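Local coordinates for HD domain protein (Enterococcus faecalis, PDB 4LRL), which probably hydrolyses deoxyribonucleoside triphosphates at a metal-bearing HD-domain site, under allosteric control by bound nucleotides, at residues C[281-285]-C[383-387]; C[353-359]-C[440-446]. All blocks are in the same frame, centred on the assembly; numbering follows the deposited sequence.

Contact 1 of 2, residues C[281-285]-C[383-387]; sequences HLLHR and KYYTA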
ATOM      1  N   HIS C 281     -11.328  34.446 -13.949  1.00 34.55           N
ATOM      2  CA  HIS C 281     -12.257  35.509 -14.288  1.00 34.84           C
ATOM      3  C   HIS C 281     -12.561  36.403 -13.093  1.00 35.26           C
ATOM      4  O   HIS C 281     -12.769  37.613 -13.244  1.00 36.01           O
ATOM      5  CB  HIS C 281     -13.528  34.905 -14.861  1.00 34.64           C
ATOM      6  CG  HIS C 281     -13.341  34.285 -16.209  1.00 34.69           C
ATOM      7  ND1 HIS C 281     -14.327  33.550 -16.831  1.00 34.28           N
ATOM      8  CD2 HIS C 281     -12.282  34.297 -17.058  1.00 34.48           C
ATOM      9  CE1 HIS C 281     -13.890  33.153 -18.015  1.00 35.52           C
ATOM     10  NE2 HIS C 281     -12.652  33.590 -18.177  1.00 34.29           N
ATOM     11  N   LEU C 282     -12.579  35.794 -11.908  1.00 34.49           N
ATOM     12  CA  LEU C 282     -12.717  36.508 -10.645  1.00 34.63           C
ATOM     13  C   LEU C 282     -11.604  37.531 -10.444  1.00 35.47           C
ATOM     14  O   LEU C 282     -11.865  38.678 -10.108  1.00 36.66           O
ATOM     15  CB  LEU C 282     -12.725  35.509  -9.486  1.00 34.00           C
ATOM     16  CG  LEU C 282     -12.642  36.010  -8.043  1.00 34.42           C
ATOM     17  CD1 LEU C 282     -13.822  36.893  -7.722  1.00 32.23           C
ATOM     18  CD2 LEU C 282     -12.552  34.806  -7.079  1.00 32.98           C
ATOM     19  N   LEU C 283     -10.364  37.113 -10.658  1.00 35.19           N
ATOM     20  CA  LEU C 283      -9.239  38.021 -10.515  1.00 36.29           C
ATOM     21  C   LEU C 283      -9.273  39.069 -11.617  1.00 37.67           C
ATOM     22  O   LEU C 283      -8.928  40.234 -11.393  1.00 38.76           O
ATOM     23  CB  LEU C 283      -7.908  37.257 -10.534  1.00 35.80           C
ATOM     24  CG  LEU C 283      -7.646  36.291  -9.369  1.00 34.24           C
ATOM     25  CD1 LEU C 283      -6.439  35.442  -9.674  1.00 34.22           C
ATOM     26  CD2 LEU C 283      -7.453  37.023  -8.040  1.00 35.78           C
ATOM     27  N   HIS C 284      -9.694  38.651 -12.807  1.00 37.50           N
ATOM     28  CA  HIS C 284      -9.768  39.568 -13.928  1.00 39.41           C
ATOM     29  C   HIS C 284     -10.788  40.678 -13.664  1.00 40.01           C
ATOM     30  O   HIS C 284     -10.517  41.850 -13.933  1.00 41.65           O
ATOM     31  CB  HIS C 284     -10.093  38.830 -15.224  1.00 39.03           C
ATOM     32  CG  HIS C 284      -9.973  39.690 -16.442  1.00 43.08           C
ATOM     33  ND1 HIS C 284     -10.910  39.685 -17.455  1.00 45.66           N
ATOM     34  CD2 HIS C 284      -9.043  40.614 -16.792  1.00 46.04           C
ATOM     35  CE1 HIS C 284     -10.551  40.551 -18.387  1.00 46.97           C
ATOM     36  NE2 HIS C 284      -9.423  41.128 -18.007  1.00 47.93           N
ATOM     37  N   ARG C 285     -11.944  40.295 -13.119  1.00 39.00           N
ATOM     38  CA  ARG C 285     -13.015  41.233 -12.795  1.00 39.32           C
ATOM     39  C   ARG C 285     -12.570  42.236 -11.752  1.00 40.12           C
ATOM     40  O   ARG C 285     -12.869  43.416 -11.867  1.00 41.47           O
ATOM     41  CB  ARG C 285     -14.267  40.490 -12.303  1.00 38.12           C
ATOM     42  CG  ARG C 285     -15.511  41.370 -12.122  1.00 38.59           C
ATOM     43  CD  ARG C 285     -15.926  42.089 -13.418  1.00 38.35           C
ATOM     44  NE  ARG C 285     -17.159  42.853 -13.235  1.00 39.95           N
ATOM     45  CZ  ARG C 285     -17.681  43.681 -14.144  1.00 42.52           C
ATOM     46  NH1 ARG C 285     -17.081  43.863 -15.318  1.00 43.66           N
ATOM     47  NH2 ARG C 285     -18.805  44.335 -13.880  1.00 42.52           N
ATOM     48  N   LYS C 383     -18.269  36.731 -21.170  1.00 38.32           N
ATOM     49  CA  LYS C 383     -16.859  37.004 -20.922  1.00 38.31           C
ATOM     50  C   LYS C 383     -16.369  36.417 -19.589  1.00 36.96           C
ATOM     51  O   LYS C 383     -15.184  36.123 -19.447  1.00 36.77           O
ATOM     52  CB  LYS C 383     -16.561  38.498 -20.992  1.00 39.66           C
ATOM     53  CG  LYS C 383     -16.753  39.105 -22.364  1.00 43.15           C
ATOM     54  CD  LYS C 383     -15.701  40.179 -22.649  1.00 47.27           C
ATOM     55  CE  LYS C 383     -16.038  41.015 -23.886  1.00 49.67           C
ATOM     56  NZ  LYS C 383     -17.136  41.976 -23.608  1.00 51.75           N
ATOM     57  N   TYR C 384     -17.289  36.235 -18.637  1.00 36.21           N
ATOM     58  CA  TYR C 384     -16.961  35.766 -17.289  1.00 35.33           C
ATOM     59  C   TYR C 384     -17.540  34.399 -16.993  1.00 34.57           C
ATOM     60  O   TYR C 384     -17.072  33.700 -16.088  1.00 34.51           O
ATOM     61  CB  TYR C 384     -17.423  36.771 -16.225  1.00 35.73           C
ATOM     62  CG  TYR C 384     -16.874  38.164 -16.452  1.00 37.53           C
ATOM     63  CD1 TYR C 384     -17.594  39.101 -17.188  1.00 38.00           C
ATOM     64  CD2 TYR C 384     -15.616  38.532 -15.961  1.00 38.03           C
ATOM     65  CE1 TYR C 384     -17.093  40.370 -17.419  1.00 39.88           C
ATOM     66  CE2 TYR C 384     -15.101  39.808 -16.190  1.00 38.41           C
ATOM     67  CZ  TYR C 384     -15.852  40.716 -16.919  1.00 40.00           C
ATOM     68  OH  TYR C 384     -15.376  41.982 -17.142  1.00 41.66           O
ATOM     69  N   TYR C 385     -18.544  34.003 -17.761  1.00 34.26           N
ATOM     70  CA  TYR C 385     -19.223  32.747 -17.485  1.00 33.69           C
ATOM     71  C   TYR C 385     -18.950  31.634 -18.490  1.00 33.06           C
ATOM     72  O   TYR C 385     -19.515  30.550 -18.368  1.00 32.61           O
ATOM     73  CB  TYR C 385     -20.720  32.984 -17.256  1.00 34.37           C
ATOM     74  CG  TYR C 385     -20.949  33.667 -15.936  1.00 35.10           C
ATOM     75  CD1 TYR C 385     -21.148  35.049 -15.871  1.00 36.35           C
ATOM     76  CD2 TYR C 385     -20.903  32.940 -14.739  1.00 35.20           C
ATOM     77  CE1 TYR C 385     -21.337  35.685 -14.651  1.00 37.33           C
ATOM     78  CE2 TYR C 385     -21.084  33.567 -13.509  1.00 36.38           C
ATOM     79  CZ  TYR C 385     -21.302  34.941 -13.475  1.00 37.41           C
ATOM     80  OH  TYR C 385     -21.472  35.573 -12.270  1.00 38.43           O
ATOM     81  N   THR C 386     -18.082  31.908 -19.468  1.00 32.41           N
ATOM     82  CA  THR C 386     -17.640  30.899 -20.427  1.00 31.96           C
ATOM     83  C   THR C 386     -16.141  31.008 -20.642  1.00 32.35           C
ATOM     84  O   THR C 386     -15.534  32.032 -20.355  1.00 32.21           O
ATOM     85  CB  THR C 386     -18.334  31.020 -21.829  1.00 32.58           C
ATOM     86  OG1 THR C 386     -17.827  32.157 -22.549  1.00 32.19           O
ATOM     87  CG2 THR C 386     -19.843  31.107 -21.713  1.00 31.92           C
ATOM     88  N   ALA C 387     -15.552  29.942 -21.162  1.00 32.92           N
ATOM     89  CA  ALA C 387     -14.153  29.956 -21.551  1.00 33.92           C
ATOM     90  C   ALA C 387     -13.872  28.867 -22.565  1.00 34.88           C
ATOM     91  O   ALA C 387     -14.671  27.947 -22.749  1.00 34.49           O
ATOM     92  CB  ALA C 387     -13.238  29.777 -20.326  1.00 33.41           C
TER

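Contact 2 of 2, residues C[353-359]-C[440-446]; sequences LKSATFT and ERFYFPK. With DGT (2'-deoxyguanosine-5'-triphosphate), chain R.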
ATOM      1  N   LEU C 353     -17.596  25.872 -13.279  1.00 35.54           N
ATOM      2  CA  LEU C 353     -18.208  25.874 -14.595  1.00 35.56           C
ATOM      3  C   LEU C 353     -18.171  24.446 -15.142  1.00 36.04           C
ATOM      4  O   LEU C 353     -17.210  23.711 -14.910  1.00 36.42           O
ATOM      5  CB  LEU C 353     -17.456  26.817 -15.535  1.00 34.72           C
ATOM      6  CG  LEU C 353     -17.527  28.329 -15.294  1.00 34.87           C
ATOM      7  CD1 LEU C 353     -16.866  29.065 -16.450  1.00 35.06           C
ATOM      8  CD2 LEU C 353     -18.957  28.838 -15.132  1.00 34.52           C
ATOM      9  N   LYS C 354     -19.226  24.056 -15.851  1.00 36.53           N
ATOM     10  CA  LYS C 354     -19.279  22.787 -16.560  1.00 37.24           C
ATOM     11  C   LYS C 354     -18.581  22.975 -17.909  1.00 37.08           C
ATOM     12  O   LYS C 354     -18.350  24.109 -18.328  1.00 37.09           O
ATOM     13  CB  LYS C 354     -20.745  22.382 -16.739  1.00 38.00           C
ATOM     14  CG  LYS C 354     -21.008  20.920 -17.069  1.00 40.46           C
ATOM     15  CD  LYS C 354     -20.828  19.976 -15.868  1.00 42.96           C
ATOM     16  CE  LYS C 354     -20.933  18.510 -16.327  1.00 46.30           C
ATOM     17  NZ  LYS C 354     -20.750  17.487 -15.239  1.00 47.53           N
ATOM     18  N   SER C 355     -18.236  21.880 -18.583  1.00 37.58           N
ATOM     19  CA  SER C 355     -17.558  21.952 -19.880  1.00 37.79           C
ATOM     20  C   SER C 355     -17.916  20.825 -20.844  1.00 38.94           C
ATOM     21  O   SER C 355     -18.373  19.756 -20.444  1.00 39.24           O
ATOM     22  CB  SER C 355     -16.041  21.978 -19.708  1.00 37.59           C
ATOM     23  OG  SER C 355     -15.573  20.750 -19.169  1.00 38.66           O
ATOM     24  N   ALA C 356     -17.684  21.085 -22.126  1.00 39.53           N
ATOM     25  CA  ALA C 356     -17.851  20.087 -23.170  1.00 40.96           C
ATOM     26  C   ALA C 356     -16.622  20.141 -24.062  1.00 41.62           C
ATOM     27  O   ALA C 356     -16.092  21.214 -24.332  1.00 41.44           O
ATOM     28  CB  ALA C 356     -19.127  20.363 -23.982  1.00 40.89           C
ATOM     29  N   THR C 357     -16.161  18.984 -24.513  1.00 43.10           N
ATOM     30  CA  THR C 357     -15.028  18.944 -25.438  1.00 44.25           C
ATOM     31  C   THR C 357     -15.452  19.344 -26.844  1.00 45.11           C
ATOM     32  O   THR C 357     -16.637  19.285 -27.187  1.00 45.28           O
ATOM     33  CB  THR C 357     -14.426  17.544 -25.523  1.00 45.50           C
ATOM     34  OG1 THR C 357     -15.457  16.616 -25.875  1.00 46.48           O
ATOM     35  CG2 THR C 357     -13.817  17.151 -24.200  1.00 44.84           C
ATOM     36  N   PHE C 358     -14.480  19.772 -27.639  1.00 45.98           N
ATOM     37  CA  PHE C 358     -14.649  19.930 -29.080  1.00 47.68           C
ATOM     38  C   PHE C 358     -13.280  19.699 -29.706  1.00 49.77           C
ATOM     39  O   PHE C 358     -12.267  19.861 -29.031  1.00 49.66           O
ATOM     40  CB  PHE C 358     -15.253  21.298 -29.450  1.00 46.45           C
ATOM     41  CG  PHE C 358     -14.378  22.466 -29.118  1.00 45.11           C
ATOM     42  CD1 PHE C 358     -13.504  22.987 -30.064  1.00 45.63           C
ATOM     43  CD2 PHE C 358     -14.433  23.055 -27.861  1.00 42.78           C
ATOM     44  CE1 PHE C 358     -12.690  24.072 -29.756  1.00 44.78           C
ATOM     45  CE2 PHE C 358     -13.621  24.141 -27.543  1.00 41.87           C
ATOM     46  CZ  PHE C 358     -12.752  24.653 -28.495  1.00 43.12           C
ATOM     47  N   THR C 359     -13.236  19.291 -30.968  1.00 52.38           N
ATOM     48  CA  THR C 359     -11.954  18.858 -31.541  1.00 55.43           C
ATOM     49  C   THR C 359     -11.235  19.930 -32.357  1.00 56.82           C
ATOM     50  O   THR C 359     -10.000  20.001 -32.350  1.00 58.18           O
ATOM     51  CB  THR C 359     -12.063  17.527 -32.347  1.00 57.45           C
ATOM     52  OG1 THR C 359     -13.344  17.445 -32.984  1.00 57.93           O
ATOM     53  CG2 THR C 359     -11.885  16.320 -31.422  1.00 57.57           C
ATOM     54  N   GLU C 440      -9.573  20.251 -26.038  1.00 54.61           N
ATOM     55  CA  GLU C 440     -10.127  21.592 -26.152  1.00 51.21           C
ATOM     56  C   GLU C 440     -11.465  21.556 -25.431  1.00 46.87           C
ATOM     57  O   GLU C 440     -12.322  20.723 -25.741  1.00 45.99           O
ATOM     58  CB  GLU C 440     -10.357  22.010 -27.618  1.00 51.71           C
ATOM     59  CG  GLU C 440      -9.118  22.146 -28.502  1.00 56.89           C
ATOM     60  CD  GLU C 440      -8.249  23.345 -28.156  1.00 58.78           C
ATOM     61  OE1 GLU C 440      -8.797  24.401 -27.762  1.00 56.50           O
ATOM     62  OE2 GLU C 440      -7.011  23.227 -28.292  1.00 62.79           O
ATOM     63  N   ARG C 441     -11.643  22.453 -24.473  1.00 44.39           N
ATOM     64  CA  ARG C 441     -12.916  22.537 -23.765  1.00 41.46           C
ATOM     65  C   ARG C 441     -13.596  23.900 -23.825  1.00 39.00           C
ATOM     66  O   ARG C 441     -12.939  24.947 -23.849  1.00 39.26           O
ATOM     67  CB  ARG C 441     -12.759  22.088 -22.317  1.00 41.81           C
ATOM     68  CG  ARG C 441     -12.809  20.589 -22.176  1.00 43.26           C
ATOM     69  CD  ARG C 441     -12.505  20.110 -20.758  1.00 42.45           C
ATOM     70  NE  ARG C 441     -12.398  18.659 -20.778  1.00 45.37           N
ATOM     71  CZ  ARG C 441     -13.434  17.831 -20.713  1.00 44.95           C
ATOM     72  NH1 ARG C 441     -14.671  18.302 -20.594  1.00 42.20           N
ATOM     73  NH2 ARG C 441     -13.226  16.527 -20.765  1.00 46.99           N
ATOM     74  N   PHE C 442     -14.923  23.858 -23.849  1.00 37.05           N
ATOM     75  CA  PHE C 442     -15.756  25.039 -23.728  1.00 35.27           C
ATOM     76  C   PHE C 442     -16.480  24.998 -22.381  1.00 34.82           C
ATOM     77  O   PHE C 442     -17.159  24.020 -22.047  1.00 35.13           O
ATOM     78  CB  PHE C 442     -16.742  25.100 -24.898  1.00 34.49           C
ATOM     79  CG  PHE C 442     -17.745  26.201 -24.786  1.00 33.85           C
ATOM     80  CD1 PHE C 442     -17.338  27.537 -24.769  1.00 34.36           C
ATOM     81  CD2 PHE C 442     -19.102  25.909 -24.704  1.00 34.30           C
ATOM     82  CE1 PHE C 442     -18.268  28.572 -24.665  1.00 35.42           C
ATOM     83  CE2 PHE C 442     -20.055  26.937 -24.612  1.00 34.65           C
ATOM     84  CZ  PHE C 442     -19.637  28.274 -24.591  1.00 34.65           C
ATOM     85  N   TYR C 443     -16.320  26.056 -21.599  1.00 34.37           N
ATOM     86  CA  TYR C 443     -16.820  26.057 -20.241  1.00 34.66           C
ATOM     87  C   TYR C 443     -18.057  26.921 -20.160  1.00 33.85           C
ATOM     88  O   TYR C 443     -18.134  27.948 -20.812  1.00 33.03           O
ATOM     89  CB  TYR C 443     -15.735  26.540 -19.269  1.00 36.29           C
ATOM     90  CG  TYR C 443     -14.746  25.460 -18.899  1.00 39.38           C
ATOM     91  CD1 TYR C 443     -13.581  25.256 -19.642  1.00 42.43           C
ATOM     92  CD2 TYR C 443     -14.987  24.629 -17.811  1.00 42.19           C
ATOM     93  CE1 TYR C 443     -12.665  24.238 -19.291  1.00 45.52           C
ATOM     94  CE2 TYR C 443     -14.097  23.615 -17.461  1.00 46.67           C
ATOM     95  CZ  TYR C 443     -12.942  23.424 -18.203  1.00 47.86           C
ATOM     96  OH  TYR C 443     -12.082  22.413 -17.828  1.00 51.56           O
ATOM     97  N   PHE C 444     -19.025  26.498 -19.351  1.00 34.23           N
ATOM     98  CA  PHE C 444     -20.310  27.205 -19.244  1.00 34.19           C
ATOM     99  C   PHE C 444     -20.952  26.914 -17.897  1.00 35.80           C
ATOM    100  O   PHE C 444     -20.606  25.908 -17.255  1.00 36.19           O
ATOM    101  CB  PHE C 444     -21.256  26.787 -20.376  1.00 33.49           C
ATOM    102  CG  PHE C 444     -21.388  25.298 -20.547  1.00 34.49           C
ATOM    103  CD1 PHE C 444     -22.329  24.574 -19.806  1.00 37.69           C
ATOM    104  CD2 PHE C 444     -20.574  24.615 -21.450  1.00 33.69           C
ATOM    105  CE1 PHE C 444     -22.457  23.185 -19.967  1.00 37.81           C
ATOM    106  CE2 PHE C 444     -20.689  23.230 -21.615  1.00 34.79           C
ATOM    107  CZ  PHE C 444     -21.635  22.515 -20.871  1.00 37.56           C
ATOM    108  N   PRO C 445     -21.885  27.786 -17.457  1.00 36.93           N
ATOM    109  CA  PRO C 445     -22.547  27.509 -16.182  1.00 39.94           C
ATOM    110  C   PRO C 445     -23.329  26.214 -16.252  1.00 40.68           C
ATOM    111  O   PRO C 445     -24.002  25.950 -17.248  1.00 39.67           O
ATOM    112  CB  PRO C 445     -23.489  28.705 -15.999  1.00 41.29           C
ATOM    113  CG  PRO C 445     -22.882  29.784 -16.844  1.00 39.52           C
ATOM    114  CD  PRO C 445     -22.352  29.059 -18.038  1.00 36.62           C
ATOM    115  N   LYS C 446     -23.196  25.407 -15.208  1.00 43.37           N
ATOM    116  CA  LYS C 446     -23.974  24.185 -15.043  1.00 46.03           C
ATOM    117  C   LYS C 446     -25.475  24.434 -15.232  1.00 48.04           C
ATOM    118  O   LYS C 446     -26.168  23.628 -15.866  1.00 48.40           O
ATOM    119  CB  LYS C 446     -23.710  23.561 -13.663  1.00 49.04           C
ATOM    120  CG  LYS C 446     -24.315  22.173 -13.489  1.00 52.25           C
ATOM    121  CD  LYS C 446     -23.942  21.512 -12.155  1.00 55.97           C
ATOM    122  CE  LYS C 446     -24.828  20.290 -11.906  1.00 60.32           C
ATOM    123  NZ  LYS C 446     -24.258  19.315 -10.926  1.00 64.51           N
TER
HETATM  124  PG  DGT R 502     -22.324  15.922 -11.342  0.75 59.71           P
HETATM  125  O1G DGT R 502     -21.912  14.499 -11.677  0.75 58.65           O
HETATM  126  O2G DGT R 502     -23.375  16.488 -12.288  0.75 58.83           O
HETATM  127  O3G DGT R 502     -22.604  16.160  -9.867  0.75 58.44           O
HETATM  128  O3B DGT R 502     -21.050  16.876 -11.623  1.00 54.82           O
HETATM  129  PB  DGT R 502     -19.565  16.318 -11.828  1.00 51.95           P
HETATM  130  O1B DGT R 502     -19.196  16.461 -13.281  1.00 51.92           O
HETATM  131  O2B DGT R 502     -19.417  14.984 -11.140  1.00 53.40           O
HETATM  132  O3A DGT R 502     -18.704  17.394 -11.009  1.00 46.87           O
HETATM  133  PA  DGT R 502     -18.613  17.510  -9.412  1.00 39.59           P
HETATM  134  O1A DGT R 502     -18.607  18.980  -9.101  1.00 39.67           O
HETATM  135  O2A DGT R 502     -19.572  16.626  -8.684  1.00 40.46           O
HETATM  136  O5' DGT R 502     -17.117  16.987  -9.111  1.00 40.89           O
HETATM  137  C5' DGT R 502     -16.577  15.788  -9.657  1.00 38.88           C
HETATM  138  C4' DGT R 502     -15.874  14.983  -8.567  1.00 38.72           C
HETATM  139  O4' DGT R 502     -15.087  15.793  -7.678  1.00 36.57           O
HETATM  140  C3' DGT R 502     -16.887  14.314  -7.650  1.00 39.22           C
HETATM  141  O3' DGT R 502     -17.492  13.154  -8.250  1.00 41.20           O
HETATM  142  C2' DGT R 502     -16.072  14.042  -6.392  1.00 36.54           C
HETATM  143  C1' DGT R 502     -14.985  15.119  -6.415  1.00 34.09           C
HETATM  144  N9  DGT R 502     -15.128  16.082  -5.296  1.00 30.55           N
HETATM  145  C8  DGT R 502     -14.150  16.407  -4.425  1.00 30.94           C
HETATM  146  N7  DGT R 502     -14.569  17.325  -3.511  1.00 26.98           N
HETATM  147  C5  DGT R 502     -15.853  17.601  -3.803  1.00 27.55           C
HETATM  148  C6  DGT R 502     -16.924  18.471  -3.238  1.00 27.07           C
HETATM  149  O6  DGT R 502     -16.746  19.213  -2.252  1.00 28.06           O
HETATM  150  N1  DGT R 502     -18.113  18.470  -3.825  1.00 27.26           N
HETATM  151  C2  DGT R 502     -18.397  17.704  -4.885  1.00 27.63           C
HETATM  152  N2  DGT R 502     -19.644  17.786  -5.389  1.00 27.66           N
HETATM  153  N3  DGT R 502     -17.482  16.883  -5.469  1.00 29.34           N
HETATM  154  C4  DGT R 502     -16.214  16.784  -4.974  1.00 29.24           C
HETATM  155  O   HOH W   1     -11.016  17.948 -27.044  1.00 41.97           O

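Contact 1 of 2, residues C[281-285]-C[383-387]
His281 and Arg285, one turn apart on helix 270-291, each bond to Tyr384 at the point where the short helix 382-385 runs out into strand 387-389 of a three-stranded antiparallel sheet. Within the HD-associated region, a long helix here meets the C-terminal end of a short one, the histidine bonding the tyrosine at its backbone carbonyl and the arginine at its hydroxyl. The imidazole lies among carbonyl groups of the helix end. Its ND1 donates to Tyr384 O at 2.8 Å, with an N-H...O angle of 155°, but it reaches that oxygen from above the carbonyl plane. Lys383 O sits over one face of the same ring, offset toward the rim, while Thr386 O approaches the edge in plane, 3.1 Å from CE1. With CG anti to the carbonyl carbon, the histidine is directed into this cluster, which would be expected to polarise the ring. Thr386 is the first residue to leave helical geometry, so its carbonyl belongs to the exit from the helix.

The phenol ring of Tyr384 leans along helix 270-291 in its N-to-C direction, from the level of His281 to that of Arg285, bringing its CD2 edge 4.0 Å from His281 O, the same oxygen that accepts the helical bond from Arg285 N. Arg285 crosses it at about a right angle, with the guanidinium and ring planes 70° apart. A bend at chi2 carries CD to 3.7 Å from Tyr384 CE2, and the head group then turns NH1 to the hydroxyl. Glu288 OE1 is the stronger partner of the phenol oxygen, and Asp337 forms a salt bridge with NH2. Arg285 NH1 donates to Tyr384 OH in a long, bent bond of 3.1 Å, the oxygen lying 23° out of the guanidinium plane.

Contact 2 of 2, residues C[353-359]-C[440-446]
Arg441 runs alongside Thr357 and ends at Ser355. Its CB and CG both lie 4.0 Å from Ala356 O. The chain continues extended from CG to NE, which brings CD within 3.5 Å of Ser355 OG and NE to 4.0 Å from Thr357 CG2. CZ then passes beneath that methyl, which covers the centre of one guanidinium face. At the tip, NH1 donates to Ser355 OG over 3.0 Å in a bent bond (139°), while NH2 stays 3.5 Å from Thr357 CG2. The two segments are neighbouring antiparallel strands of a three-stranded sheet, with 441-444 in the middle; Lys354-Phe444 and Ala356-Phe442 are the hydrogen-bonded pairs. On the face bearing Arg441, Ser355 CB makes a CH-pi contact over the Tyr443 ring, whose hydroxyl bonds to Pro270 O on helix 270-291. Lys354 and Phe444 lie side by side on the other face, which packs against helix 361-377. At the Lys354 end of the strand pair, Lys354 and Lys446 each give the dGTP triphosphate one bond: Lys354 NZ reaches O1B at 2.7 Å, and Lys446 NZ reaches O2G at 3.3 Å.

Contacts 1 and 2 lie with their centres 14 Å apart and meet at strand 387-389, the third strand of the sheet formed in contact 2. Ala387 O probably accepts a hydrogen bond from Tyr443 N at 2.8 Å, while Tyr385 O packs 3.2 Å from Pro445 CD. Helix 270-291 touches both: it carries His281 and Arg285 of contact 1 and packs against Leu353 and Tyr443 of contact 2. The segments alternate along the chain. Contact 2 supplies two lysines to the dGTP pocket, where Arg350 and residues of the second subunit, among them Lys38 and Arg68, also bond the nucleotide. Contact 1 is set back from it, the side chain of Thr386 lying about 10 Å from that of Lys354.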